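Long-range contact in B-type flagellar hook-associated protein 2 (Pseudomonas aeruginosa, PDB 5FHY), which caps the tip of the growing flagellar filament, promoting flagellin polymerization there and keeping exported subunits from leaking away: residues Y36-N41 and I210-S215. Numbering follows the deposited sequence.
Sequences YQIQVN and ITLTVS
Ile38 and Leu212 meet on the more buried face of two antiparallel strands, the CD1 methyl of Ile38 lying 3.9 Å from CD2 of Leu212 and nearly as close to its CB. With CD1 extended along the CG1 arm of Ile38 (chi2 -165°), the methyl reaches toward Leu212. On the same face the Tyr36 ring turns an edge to Val214, with CE2 4.3 Å from CG2; a third subunit adds Lys48 to this ring in a cation-pi contact. Beneath these side chains Tyr36 pairs with Leu212 and Ile38 with Ile210, each through two backbone hydrogen bonds. The bond from Tyr36 N to Leu212 O is the most bent of the four, at 140° at the hydrogen. The pairing joins strand 34-42 to strand 210-215, which within this chain is an outermost strand of a four-stranded antiparallel sheet; beyond it a strand of a second subunit pairs with residues 212-215, continuing the sheet across the interface. The other face is more open and polar. There, at the non-hydrogen-bonded pair, the Gln37 chain bends at chi2 (-65°), which brings its amide over to Thr211, and its OE1 accepts a hydrogen bond on an in-plane lone pair from Thr211 OG1, 2.7 Å away.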
loop_
_atom_site.group_PDB
_atom_site.type_symbol
_atom_site.label_atom_id
_atom_site.label_comp_id
_atom_site.label_asym_id
_atom_site.label_seq_id
_atom_site.Cartn_x
_atom_site.Cartn_y
_atom_site.Cartn_z
ATOM N N TYR B 36 35.960 23.840 25.219
ATOM C CA TYR B 36 37.388 23.791 24.944
ATOM C C TYR B 36 37.673 23.890 23.455
ATOM O O TYR B 36 37.024 23.237 22.640
ATOM C CB TYR B 36 38.001 22.502 25.498
ATOM C CG TYR B 36 37.741 22.275 26.972
ATOM C CD1 TYR B 36 38.579 22.824 27.936
ATOM C CD2 TYR B 36 36.658 21.508 27.401
ATOM C CE1 TYR B 36 38.352 22.622 29.283
ATOM C CE2 TYR B 36 36.420 21.301 28.749
ATOM C CZ TYR B 36 37.271 21.860 29.686
ATOM O OH TYR B 36 37.047 21.661 31.031
ATOM N N GLN B 37 38.652 24.714 23.106
ATOM C CA GLN B 37 39.097 24.806 21.729
ATOM C C GLN B 37 40.292 23.886 21.537
ATOM O O GLN B 37 41.313 24.021 22.216
ATOM C CB GLN B 37 39.449 26.247 21.368
ATOM C CG GLN B 37 38.255 27.187 21.410
ATOM C CD GLN B 37 37.210 26.847 20.368
ATOM O OE1 GLN B 37 36.201 26.208 20.671
ATOM N NE2 GLN B 37 37.443 27.277 19.134
ATOM N N ILE B 38 40.168 22.962 20.595
ATOM C CA ILE B 38 41.149 21.902 20.454
ATOM C C ILE B 38 41.751 21.866 19.059
ATOM O O ILE B 38 41.038 21.930 18.061
ATOM C CB ILE B 38 40.523 20.528 20.771
ATOM C CG1 ILE B 38 39.930 20.527 22.181
ATOM C CG2 ILE B 38 41.550 19.415 20.624
ATOM C CD1 ILE B 38 39.612 19.150 22.711
ATOM N N GLN B 39 43.073 21.776 19.003
ATOM C CA GLN B 39 43.773 21.553 17.751
ATOM C C GLN B 39 44.456 20.196 17.827
ATOM O O GLN B 39 44.882 19.770 18.897
ATOM C CB GLN B 39 44.807 22.654 17.487
ATOM C CG GLN B 39 44.234 24.052 17.286
ATOM C CD GLN B 39 45.302 25.085 16.949
ATOM O OE1 GLN B 39 46.411 24.743 16.535
ATOM N NE2 GLN B 39 44.969 26.360 17.133
ATOM N N VAL B 40 44.561 19.519 16.692
ATOM C CA VAL B 40 45.357 18.305 16.607
ATOM C C VAL B 40 46.473 18.555 15.602
ATOM O O VAL B 40 46.220 18.650 14.404
ATOM C CB VAL B 40 44.514 17.086 16.185
ATOM C CG1 VAL B 40 45.413 15.876 15.949
ATOM C CG2 VAL B 40 43.457 16.782 17.242
ATOM N N ASN B 41 47.702 18.680 16.087
ATOM C CA ASN B 41 48.820 19.008 15.211
ATOM C C ASN B 41 49.492 17.765 14.629
ATOM O O ASN B 41 50.014 17.802 13.515
ATOM C CB ASN B 41 49.854 19.854 15.956
ATOM C CG ASN B 41 49.316 21.212 16.373
ATOM O OD1 ASN B 41 48.366 21.728 15.786
ATOM N ND2 ASN B 41 49.937 21.806 17.382
ATOM N N ILE B 210 38.639 22.623 16.758
ATOM C CA ILE B 210 37.372 22.006 17.128
ATOM C C ILE B 210 36.862 22.565 18.456
ATOM O O ILE B 210 37.639 22.757 19.389
ATOM C CB ILE B 210 37.513 20.468 17.228
ATOM C CG1 ILE B 210 37.937 19.882 15.883
ATOM C CG2 ILE B 210 36.213 19.831 17.668
ATOM C CD1 ILE B 210 36.941 20.125 14.780
ATOM N N THR B 211 35.561 22.829 18.541
ATOM C CA THR B 211 34.954 23.175 19.822
ATOM C C THR B 211 34.447 21.911 20.506
ATOM O O THR B 211 33.649 21.168 19.936
ATOM C CB THR B 211 33.784 24.168 19.655
ATOM O OG1 THR B 211 34.258 25.368 19.033
ATOM C CG2 THR B 211 33.180 24.516 21.010
ATOM N N LEU B 212 34.903 21.675 21.733
ATOM C CA LEU B 212 34.467 20.505 22.488
ATOM C C LEU B 212 33.648 20.912 23.708
ATOM O O LEU B 212 34.135 21.624 24.585
ATOM C CB LEU B 212 35.663 19.664 22.929
ATOM C CG LEU B 212 35.293 18.440 23.769
ATOM C CD1 LEU B 212 34.851 17.316 22.840
ATOM C CD2 LEU B 212 36.444 18.002 24.663
ATOM N N THR B 213 32.409 20.439 23.766
ATOM C CA THR B 213 31.482 20.843 24.814
ATOM C C THR B 213 31.143 19.693 25.757
ATOM O O THR B 213 30.604 18.674 25.332
ATOM C CB THR B 213 30.173 21.397 24.226
ATOM O OG1 THR B 213 30.469 22.228 23.096
ATOM C CG2 THR B 213 29.433 22.223 25.270
ATOM N N VAL B 214 31.454 19.865 27.038
ATOM C CA VAL B 214 31.127 18.858 28.041
ATOM C C VAL B 214 29.867 19.285 28.789
ATOM O O VAL B 214 29.873 20.262 29.540
ATOM C CB VAL B 214 32.282 18.641 29.040
ATOM C CG1 VAL B 214 31.848 17.701 30.158
ATOM C CG2 VAL B 214 33.511 18.099 28.324
ATOM N N SER B 215 28.787 18.546 28.555
ATOM C CA SER B 215 27.485 18.828 29.152
ATOM C C SER B 215 27.139 17.858 30.276
ATOM O O SER B 215 27.107 16.647 30.072
ATOM C CB SER B 215 26.393 18.790 28.086
ATOM O OG SER B 215 26.850 19.352 26.870
#